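Local coordinates for protein glutamate racemase (Francisella tularensis subsp. tularensis, PDB 3OUT) that belongs to the Asp/Glu/hydantoin racemase family and holds D-glutamic acid in a pocket between two alpha/beta halves built on parallel sheets, at residues L148-I153 with C186-I191; N144-F149 with K168-Y173; S15-L20 with G39-I44. One frame throughout, in Å; residues are numbered along the deposited sequence. Where two conformers were deposited one is given.

Interaction 1 of 3, residues L148-I153 with C186-I191; sequences LFVSMI and CTHYPI. With DGL (D-glutamic acid), chain E.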
loop_
_atom_site.group_PDB
_atom_site.type_symbol
_atom_site.label_atom_id
_atom_site.label_comp_id
_atom_site.label_asym_id
_atom_site.label_seq_id
_atom_site.Cartn_x
_atom_site.Cartn_y
_atom_site.Cartn_z
ATOM N N LEU B 148 -11.540 -4.964 -21.570
ATOM C CA LEU B 148 -11.293 -3.588 -21.993
ATOM C C LEU B 148 -12.354 -2.587 -21.582
ATOM O O LEU B 148 -12.066 -1.375 -21.557
ATOM C CB LEU B 148 -11.091 -3.476 -23.503
ATOM C CG LEU B 148 -10.482 -2.195 -24.109
ATOM C CD1 LEU B 148 -9.162 -1.747 -23.410
ATOM C CD2 LEU B 148 -10.238 -2.392 -25.614
ATOM N N PHE B 149 -13.556 -3.047 -21.216
ATOM C CA PHE B 149 -14.627 -2.080 -21.007
ATOM C C PHE B 149 -14.336 -1.005 -19.931
ATOM O O PHE B 149 -14.667 0.171 -20.112
ATOM C CB PHE B 149 -15.939 -2.782 -20.627
ATOM C CG PHE B 149 -16.800 -3.287 -21.782
ATOM C CD1 PHE B 149 -16.482 -3.104 -23.124
ATOM C CD2 PHE B 149 -17.960 -3.984 -21.471
ATOM C CE1 PHE B 149 -17.336 -3.546 -24.121
ATOM C CE2 PHE B 149 -18.795 -4.490 -22.474
ATOM C CZ PHE B 149 -18.497 -4.239 -23.785
ATOM N N VAL B 150 -13.779 -1.394 -18.794
ATOM C CA VAL B 150 -13.551 -0.453 -17.722
ATOM C C VAL B 150 -12.674 0.718 -18.166
ATOM O O VAL B 150 -13.063 1.881 -18.020
ATOM C CB VAL B 150 -12.973 -1.123 -16.460
ATOM C CG1 VAL B 150 -12.369 -0.115 -15.501
ATOM C CG2 VAL B 150 -14.066 -1.964 -15.741
ATOM N N SER B 151 -11.495 0.438 -18.714
ATOM C CA SER B 151 -10.609 1.532 -19.148
ATOM C C SER B 151 -11.234 2.368 -20.279
ATOM O O SER B 151 -11.140 3.582 -20.285
ATOM C CB SER B 151 -9.263 0.980 -19.567
ATOM O OG SER B 151 -8.425 2.095 -19.900
HETATM N N MSE B 152 -11.874 1.690 -21.222
HETATM C CA MSE B 152 -12.542 2.302 -22.367
HETATM C C MSE B 152 -13.509 3.379 -21.865
HETATM O O MSE B 152 -13.494 4.517 -22.339
HETATM C CB MSE B 152 -13.297 1.211 -23.176
HETATM C CG MSE B 152 -13.966 1.727 -24.365
HETATM SE SE MSE B 152 -14.966 0.318 -25.275
HETATM C CE MSE B 152 -16.471 0.337 -24.009
ATOM N N ILE B 153 -14.315 3.012 -20.878
ATOM C CA ILE B 153 -15.342 3.899 -20.354
ATOM C C ILE B 153 -14.704 5.041 -19.554
ATOM O O ILE B 153 -15.107 6.215 -19.653
ATOM C CB ILE B 153 -16.387 3.071 -19.540
ATOM C CG1 ILE B 153 -17.221 2.228 -20.519
ATOM C CG2 ILE B 153 -17.289 3.953 -18.670
ATOM C CD1 ILE B 153 -17.974 1.108 -19.812
ATOM N N CYS B 186 -20.729 -5.342 -13.829
ATOM C CA CYS B 186 -19.682 -4.383 -13.501
ATOM C C CYS B 186 -20.331 -3.022 -13.435
ATOM O O CYS B 186 -21.167 -2.675 -14.279
ATOM C CB CYS B 186 -18.617 -4.420 -14.563
ATOM S SG CYS B 186 -17.269 -3.170 -14.458
ATOM N N THR B 187 -19.950 -2.231 -12.450
ATOM C CA THR B 187 -20.548 -0.899 -12.265
ATOM C C THR B 187 -20.494 -0.002 -13.509
ATOM O O THR B 187 -21.350 0.895 -13.676
ATOM C CB THR B 187 -19.812 -0.110 -11.147
ATOM O OG1 THR B 187 -18.401 -0.106 -11.404
ATOM C CG2 THR B 187 -20.021 -0.721 -9.832
ATOM N N HIS B 188 -19.454 -0.189 -14.322
ATOM C CA HIS B 188 -19.208 0.697 -15.452
ATOM C C HIS B 188 -20.144 0.437 -16.635
ATOM O O HIS B 188 -20.340 1.321 -17.460
ATOM C CB HIS B 188 -17.769 0.541 -15.916
ATOM C CG HIS B 188 -16.773 1.145 -14.992
ATOM N ND1 HIS B 188 -16.769 0.927 -13.629
ATOM C CD2 HIS B 188 -15.744 1.984 -15.247
ATOM C CE1 HIS B 188 -15.752 1.589 -13.095
ATOM N NE2 HIS B 188 -15.107 2.227 -14.059
ATOM N N TYR B 189 -20.672 -0.779 -16.734
ATOM C CA TYR B 189 -21.278 -1.222 -18.004
ATOM C C TYR B 189 -22.617 -0.548 -18.320
ATOM O O TYR B 189 -22.911 -0.384 -19.503
ATOM C CB TYR B 189 -21.396 -2.737 -18.096
ATOM C CG TYR B 189 -20.089 -3.508 -17.959
ATOM C CD1 TYR B 189 -18.823 -2.872 -17.933
ATOM C CD2 TYR B 189 -20.109 -4.901 -17.894
ATOM C CE1 TYR B 189 -17.661 -3.629 -17.776
ATOM C CE2 TYR B 189 -18.975 -5.627 -17.775
ATOM C CZ TYR B 189 -17.747 -4.997 -17.755
ATOM O OH TYR B 189 -16.626 -5.780 -17.589
ATOM N N PRO B 190 -23.437 -0.212 -17.304
ATOM C CA PRO B 190 -24.696 0.503 -17.652
ATOM C C PRO B 190 -24.498 1.817 -18.444
ATOM O O PRO B 190 -25.399 2.201 -19.188
ATOM C CB PRO B 190 -25.346 0.736 -16.287
ATOM C CG PRO B 190 -24.845 -0.418 -15.422
ATOM C CD PRO B 190 -23.406 -0.541 -15.866
ATOM N N ILE B 191 -23.346 2.484 -18.328
ATOM C CA ILE B 191 -23.024 3.675 -19.143
ATOM C C ILE B 191 -23.146 3.434 -20.622
ATOM O O ILE B 191 -23.553 4.349 -21.360
ATOM C CB ILE B 191 -21.543 4.143 -18.866
ATOM C CG1 ILE B 191 -21.466 4.684 -17.436
ATOM C CG2 ILE B 191 -21.004 5.188 -19.914
ATOM C CD1 ILE B 191 -22.104 6.088 -17.253
HETATM N N DGL E . -13.944 -0.376 -10.468
HETATM C CA DGL E . -13.740 -1.578 -11.350
HETATM C C DGL E . -12.314 -2.047 -11.282
HETATM O O DGL E . -11.598 -1.674 -10.326
HETATM C CB DGL E . -14.606 -2.775 -10.976
HETATM C CG DGL E . -16.110 -2.486 -10.863
HETATM C CD DGL E . -16.988 -3.718 -10.760
HETATM O OE1 DGL E . -16.492 -4.846 -10.937
HETATM O OE2 DGL E . -18.217 -3.528 -10.536
HETATM O OXT DGL E . -11.876 -2.861 -12.132
HETATM O O HOH W 1 -14.227 -4.386 -17.922
#
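Phe149 turns the edge of its ring onto a face of Tyr189, a T-shaped stack with the planes at 84° and the centroids 5.1 Å apart. CD2 of Phe149 stands over the middle of the tyrosine ring, whose opposite face lies against CB of Cys186. The start of the side chain is tight as well, Phe149 CB lying 3.4 Å from Tyr189 CE1. The same helix adds Val150 and Ile153. Val150 splits its two methyls: CG2 reaches Cys186 SG at 3.7 Å, while CG1, anti to the backbone N (chi1 164°), makes an off-centre CH-pi contact with the His188 ring. Ile153 sends CD1 to within 3.3 Å of His188 O, and its CG2 meets CG2 of Ile191.

No direct hydrogen bond joins the segments. A water bridges them instead, accepting from Val150 N and lying 2.8 Å from Tyr189 OH, at the edge of that ring. The His188 imidazole is fixed in rotation from both nitrogens, ND1 donating almost in the ring plane to Thr187 OG1 at 2.9 Å and NE2 bonded to Glu154. Thr187 N gives a nearly straight bond of 2.9 Å to DGL OE2. Helix 149-154 thus backs the type I turn Cys186-Tyr189, the loop after strand 181-184 that forms one wall of the D-glutamic acid pocket in this racemase fold.

Interaction 2 of 3, residues N144-F149 with K168-Y173; sequences NPCGLF and KEYLSY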
loop_
_atom_site.group_PDB
_atom_site.type_symbol
_atom_site.label_atom_id
_atom_site.label_comp_id
_atom_site.label_asym_id
_atom_site.label_seq_id
_atom_site.Cartn_x
_atom_site.Cartn_y
_atom_site.Cartn_z
ATOM N N ASN B 144 -18.938 -14.269 -19.644
ATOM C CA ASN B 144 -17.812 -13.833 -20.478
ATOM C C ASN B 144 -17.187 -12.554 -19.916
ATOM O O ASN B 144 -17.887 -11.593 -19.717
ATOM C CB ASN B 144 -18.251 -13.606 -21.927
ATOM C CG ASN B 144 -17.099 -13.729 -22.928
ATOM O OD1 ASN B 144 -16.212 -14.569 -22.762
ATOM N ND2 ASN B 144 -17.136 -12.909 -23.991
ATOM N N PRO B 145 -15.843 -12.545 -19.711
ATOM C CA PRO B 145 -15.201 -11.301 -19.270
ATOM C C PRO B 145 -15.155 -10.239 -20.388
ATOM O O PRO B 145 -15.112 -10.580 -21.570
ATOM C CB PRO B 145 -13.801 -11.758 -18.862
ATOM C CG PRO B 145 -13.543 -12.935 -19.600
ATOM C CD PRO B 145 -14.861 -13.618 -19.886
ATOM N N CYS B 146 -15.195 -8.954 -20.016
ATOM C CA CYS B 146 -15.105 -7.864 -20.984
ATOM C C CYS B 146 -13.970 -6.947 -20.570
ATOM O O CYS B 146 -14.192 -5.782 -20.224
ATOM C CB CYS B 146 -16.398 -7.081 -21.049
ATOM S SG CYS B 146 -17.857 -8.054 -21.616
ATOM N N GLY B 147 -12.751 -7.477 -20.604
ATOM C CA GLY B 147 -11.606 -6.807 -19.968
ATOM C C GLY B 147 -11.402 -5.337 -20.290
ATOM O O GLY B 147 -11.139 -4.531 -19.384
ATOM N N LEU B 148 -11.540 -4.964 -21.570
ATOM C CA LEU B 148 -11.293 -3.588 -21.993
ATOM C C LEU B 148 -12.354 -2.587 -21.582
ATOM O O LEU B 148 -12.066 -1.375 -21.557
ATOM C CB LEU B 148 -11.091 -3.476 -23.503
ATOM C CG LEU B 148 -10.482 -2.195 -24.109
ATOM C CD1 LEU B 148 -9.162 -1.747 -23.410
ATOM C CD2 LEU B 148 -10.238 -2.392 -25.614
ATOM N N PHE B 149 -13.556 -3.047 -21.216
ATOM C CA PHE B 149 -14.627 -2.080 -21.007
ATOM C C PHE B 149 -14.336 -1.005 -19.931
ATOM O O PHE B 149 -14.667 0.171 -20.112
ATOM C CB PHE B 149 -15.939 -2.782 -20.627
ATOM C CG PHE B 149 -16.800 -3.287 -21.782
ATOM C CD1 PHE B 149 -16.482 -3.104 -23.124
ATOM C CD2 PHE B 149 -17.960 -3.984 -21.471
ATOM C CE1 PHE B 149 -17.336 -3.546 -24.121
ATOM C CE2 PHE B 149 -18.795 -4.490 -22.474
ATOM C CZ PHE B 149 -18.497 -4.239 -23.785
ATOM N N LYS B 168 -18.981 -5.884 -29.731
ATOM C CA LYS B 168 -19.189 -7.058 -30.631
ATOM C C LYS B 168 -18.195 -8.157 -30.320
ATOM O O LYS B 168 -18.553 -9.346 -30.271
ATOM C CB LYS B 168 -19.153 -6.656 -32.117
ATOM C CG LYS B 168 -20.305 -5.758 -32.526
ATOM C CD LYS B 168 -20.258 -5.416 -34.026
ATOM C CE LYS B 168 -21.144 -4.217 -34.381
ATOM N NZ LYS B 168 -20.727 -3.550 -35.656
ATOM N N GLU B 169 -16.942 -7.782 -30.051
ATOM C CA GLU B 169 -15.912 -8.760 -29.736
ATOM C C GLU B 169 -16.280 -9.612 -28.514
ATOM O O GLU B 169 -16.097 -10.828 -28.529
ATOM C CB GLU B 169 -14.566 -8.042 -29.518
ATOM C CG GLU B 169 -13.430 -8.919 -29.094
ATOM C CD GLU B 169 -12.845 -9.769 -30.204
ATOM O OE1 GLU B 169 -13.144 -9.534 -31.403
ATOM O OE2 GLU B 169 -12.062 -10.680 -29.840
ATOM N N TYR B 170 -16.810 -8.972 -27.467
ATOM C CA TYR B 170 -17.112 -9.642 -26.225
ATOM C C TYR B 170 -18.501 -10.294 -26.207
ATOM O O TYR B 170 -18.711 -11.275 -25.492
ATOM C CB TYR B 170 -17.043 -8.651 -25.056
ATOM C CG TYR B 170 -15.645 -8.163 -24.724
ATOM C CD1 TYR B 170 -14.577 -9.046 -24.676
ATOM C CD2 TYR B 170 -15.393 -6.810 -24.446
ATOM C CE1 TYR B 170 -13.280 -8.610 -24.364
ATOM C CE2 TYR B 170 -14.094 -6.383 -24.121
ATOM C CZ TYR B 170 -13.060 -7.271 -24.081
ATOM O OH TYR B 170 -11.799 -6.859 -23.744
ATOM N N LEU B 171 -19.444 -9.730 -26.926
ATOM C CA LEU B 171 -20.854 -10.178 -26.823
ATOM C C LEU B 171 -21.252 -11.207 -27.863
ATOM O O LEU B 171 -22.314 -11.835 -27.733
ATOM C CB LEU B 171 -21.798 -8.979 -26.902
ATOM C CG LEU B 171 -21.683 -7.939 -25.803
ATOM C CD1 LEU B 171 -22.497 -6.746 -26.129
ATOM C CD2 LEU B 171 -22.080 -8.527 -24.433
ATOM N N SER B 172 -20.414 -11.399 -28.881
ATOM C CA SER B 172 -20.691 -12.400 -29.915
ATOM C C SER B 172 -20.790 -13.809 -29.311
ATOM O O SER B 172 -21.550 -14.645 -29.819
ATOM C CB SER B 172 -19.626 -12.336 -31.017
ATOM O OG SER B 172 -18.341 -12.586 -30.489
ATOM N N TYR B 173 -20.049 -14.060 -28.227
ATOM C CA TYR B 173 -20.146 -15.310 -27.472
ATOM C C TYR B 173 -21.602 -15.695 -27.152
ATOM O O TYR B 173 -21.880 -16.877 -27.063
ATOM C CB TYR B 173 -19.333 -15.211 -26.176
ATOM C CG TYR B 173 -19.531 -16.326 -25.175
ATOM C CD1 TYR B 173 -18.990 -17.575 -25.387
ATOM C CD2 TYR B 173 -20.241 -16.119 -23.994
ATOM C CE1 TYR B 173 -19.156 -18.596 -24.447
ATOM C CE2 TYR B 173 -20.408 -17.126 -23.068
ATOM C CZ TYR B 173 -19.867 -18.352 -23.294
ATOM O OH TYR B 173 -20.012 -19.350 -22.376
#
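With its CG anti to the carbonyl carbon (chi1 -70°), Tyr170 lays its ring along the backbone of Cys146, and Asn144, with CG anti to the backbone N (chi1 -156°), extends its amide to the tyrosine's own carbonyl. Cys146 CA sits almost along the ring normal, 3.5 Å from the centroid, a backbone CH-pi contact. The sulfur of Cys146 approaches obliquely and touches the root of the side chain, SG to Tyr170 CB at 3.6 Å. The far end of the ring is anchored by Leu148 N, which donates a nearly straight bond to Tyr170 OH at 2.9 Å; Leu148 CB packs against the same oxygen. An edge of the ring, through CD2, points at a face of Phe149 in a T-shaped pair, the planes 88° apart.

At the other end Asn144 ND2 gives Tyr170 O a short but bent bond of 2.7 Å, in the carbonyl plane and on a lone pair. Asn144 CB also rests 3.8 Å from Tyr173 CD2. Tyr170 is therefore held at both its hydroxyl and its backbone carbonyl.

The contact sets the C-terminal part of helix 161-171 against the end of strand 140-145, outermost within the chain in the four-stranded sheet, and the turn into helix 149-154. Leu171 reaches Ile117 of strand 113-118 and helix 193-199, while Phe157 of the second subunit packs on Tyr170.

Interaction 3 of 3, residues S15-L20 with G39-I44; sequences SGIGGL and GDIARI. With DGL (D-glutamic acid), chain E.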
loop_
_atom_site.group_PDB
_atom_site.type_symbol
_atom_site.label_atom_id
_atom_site.label_comp_id
_atom_site.label_asym_id
_atom_site.label_seq_id
_atom_site.Cartn_x
_atom_site.Cartn_y
_atom_site.Cartn_z
ATOM N N SER B 15 -14.265 -0.212 -5.268
ATOM C CA SER B 15 -12.884 -0.246 -5.757
ATOM C C SER B 15 -12.542 1.182 -6.228
ATOM O O SER B 15 -11.608 1.818 -5.719
ATOM C CB SER B 15 -12.746 -1.300 -6.869
ATOM O OG SER B 15 -13.841 -1.179 -7.776
ATOM N N GLY B 16 -13.329 1.705 -7.154
ATOM C CA GLY B 16 -13.252 3.118 -7.468
ATOM C C GLY B 16 -14.090 3.496 -8.670
ATOM O O GLY B 16 -14.248 2.714 -9.603
ATOM N N ILE B 17 -14.575 4.750 -8.620
ATOM C CA ILE B 17 -15.251 5.428 -9.730
ATOM C C ILE B 17 -16.671 4.959 -10.119
ATOM O O ILE B 17 -17.625 5.784 -10.130
ATOM C CB ILE B 17 -14.400 5.465 -11.047
ATOM C CG1 ILE B 17 -13.089 6.214 -10.801
ATOM C CG2 ILE B 17 -15.204 6.111 -12.193
ATOM C CD1 ILE B 17 -12.165 6.279 -11.939
ATOM N N GLY B 18 -16.853 3.671 -10.430
ATOM C CA GLY B 18 -18.202 3.227 -10.854
ATOM C C GLY B 18 -19.227 3.073 -9.749
ATOM O O GLY B 18 -20.447 3.127 -9.966
ATOM N N GLY B 19 -18.763 2.830 -8.538
ATOM C CA GLY B 19 -19.650 2.714 -7.365
ATOM C C GLY B 19 -20.351 3.994 -6.974
ATOM O O GLY B 19 -21.200 3.972 -6.088
ATOM N N LEU B 20 -19.961 5.123 -7.573
ATOM C CA LEU B 20 -20.595 6.415 -7.307
ATOM C C LEU B 20 -22.080 6.375 -7.720
ATOM O O LEU B 20 -22.880 7.139 -7.190
ATOM C CB LEU B 20 -19.847 7.567 -7.997
ATOM C CG LEU B 20 -18.502 7.854 -7.334
ATOM C CD1 LEU B 20 -17.591 8.647 -8.226
ATOM C CD2 LEU B 20 -18.782 8.598 -5.968
ATOM N N GLY B 39 -13.371 5.191 -2.215
ATOM C CA GLY B 39 -12.814 4.655 -3.450
ATOM C C GLY B 39 -11.305 4.568 -3.341
ATOM O O GLY B 39 -10.633 5.572 -3.037
ATOM N N ASP B 40 -10.767 3.381 -3.602
ATOM C CA ASP B 40 -9.319 3.124 -3.592
ATOM C C ASP B 40 -8.717 3.501 -4.942
ATOM O O ASP B 40 -8.115 2.675 -5.645
ATOM C CB ASP B 40 -9.055 1.656 -3.255
ATOM C CG ASP B 40 -7.614 1.338 -3.001
ATOM O OD1 ASP B 40 -6.778 2.259 -2.810
ATOM O OD2 ASP B 40 -7.310 0.107 -2.994
ATOM N N ILE B 41 -8.858 4.769 -5.284
ATOM C CA ILE B 41 -8.411 5.321 -6.586
ATOM C C ILE B 41 -6.904 5.088 -6.867
ATOM O O ILE B 41 -6.494 4.968 -8.020
ATOM C CB ILE B 41 -8.811 6.822 -6.735
ATOM C CG1 ILE B 41 -10.279 7.081 -6.355
ATOM C CG2 ILE B 41 -8.594 7.299 -8.178
ATOM C CD1 ILE B 41 -11.330 6.144 -7.038
ATOM N N ALA B 42 -6.083 5.019 -5.820
ATOM C CA ALA B 42 -4.645 4.781 -5.984
ATOM C C ALA B 42 -4.328 3.436 -6.622
ATOM O O ALA B 42 -3.300 3.304 -7.275
ATOM C CB ALA B 42 -3.927 4.900 -4.637
ATOM N N ARG B 43 -5.190 2.430 -6.432
ATOM C CA ARG B 43 -4.840 1.043 -6.824
ATOM C C ARG B 43 -5.815 0.397 -7.796
ATOM O O ARG B 43 -5.630 -0.774 -8.159
ATOM C CB ARG B 43 -4.641 0.193 -5.545
ATOM C CG ARG B 43 -3.706 0.820 -4.574
ATOM C CD ARG B 43 -3.389 -0.063 -3.356
ATOM N NE ARG B 43 -4.557 -0.307 -2.506
ATOM C CZ ARG B 43 -4.519 -0.715 -1.258
ATOM N NH1 ARG B 43 -3.357 -1.008 -0.659
ATOM N NH2 ARG B 43 -5.683 -0.912 -0.624
ATOM N N ILE B 44 -6.830 1.135 -8.246
ATOM C CA ILE B 44 -7.684 0.672 -9.344
ATOM C C ILE B 44 -6.863 0.485 -10.641
ATOM O O ILE B 44 -5.851 1.164 -10.883
ATOM C CB ILE B 44 -8.916 1.572 -9.593
ATOM C CG1 ILE B 44 -8.532 3.041 -9.896
ATOM C CG2 ILE B 44 -9.919 1.433 -8.430
ATOM C CD1 ILE B 44 -9.769 3.940 -10.244
HETATM N N DGL E . -13.944 -0.376 -10.468
HETATM C CA DGL E . -13.740 -1.578 -11.350
HETATM C C DGL E . -12.314 -2.047 -11.282
HETATM O O DGL E . -11.598 -1.674 -10.326
HETATM C CB DGL E . -14.606 -2.775 -10.976
HETATM C CG DGL E . -16.110 -2.486 -10.863
HETATM C CD DGL E . -16.988 -3.718 -10.760
HETATM O OE1 DGL E . -16.492 -4.846 -10.937
HETATM O OE2 DGL E . -18.217 -3.528 -10.536
HETATM O OXT DGL E . -11.876 -2.861 -12.132
#
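Gly16 runs close to Gly39, their CA atoms 4.3 Å apart, where two loops leave the C-terminal ends of neighbouring parallel strands, 10-14 and 35-39, in the six-stranded alpha/beta sheet. The D-glutamic acid pocket lies at this C-terminal end of the strands. Across the loops Asp40 N makes a weak bond to Ser15 O, and Asp40 itself forms the centre of an inverse gamma turn.

Three isoleucines fill the space beside this backbone contact. Ile44 has CG1 between the backbone N and the carbonyl carbon (chi1 58°), which turns CG2 against Ser15 O at 3.2 Å and carries CD1 on to CD1 of Ile17, 3.8 Å away. The Ile17 side chain is extended (chi2 178°) and crosses both Ile41 and Ile44 at about a right angle. Ile41 is folded by comparison, chi2 -51°, and its CD1 is laid over Gly16 CA at 3.6 Å; this methyl and Ile44 CG2 both pack directly on the Gly16 backbone. Phe245 of helix 245-253 also packs on Ile17 and Ile41.

Polar side chains flank this cluster. Arg43 grips Asp40 side-on in a salt bridge, NE and NH2 both donating to the single oxygen OD2, which lies in the guanidinium plane; NE meets the syn lone pair of OD2, whereas NH2 comes from above the carboxylate plane. Tyr46 OH bonds the same oxygen, and Thr239 bonds OD1, so both carboxylate oxygens have partners. On the pocket side Ser15 CB points away from the 39-44 loop, and OG, standing between the backbone N and the carbonyl carbon, accepts a 2.8 Å hydrogen bond from the amino nitrogen N of DGL.

How the interactions relate
From the N terminus, interaction 3 comes first: 15-20 meets 39-44 across helix 20-29 and strand 35-39, closing a loop in the six-stranded half before the others begin. Interactions 1 and 2 overlap at their first segments, sharing Leu148 and Phe149, with Phe149 packed in both. The shorter loop of interaction 2, back to 168-173 at the end of helix 161-171, ends before the longer one of interaction 1, which runs on past strand 181-184 to 186-191. Interactions 1 and 3 meet at the ligand from different sheets, Thr187 and His188 touching Gly18; interaction 2 stays about 10 Å from interaction 3 at the nearest atoms.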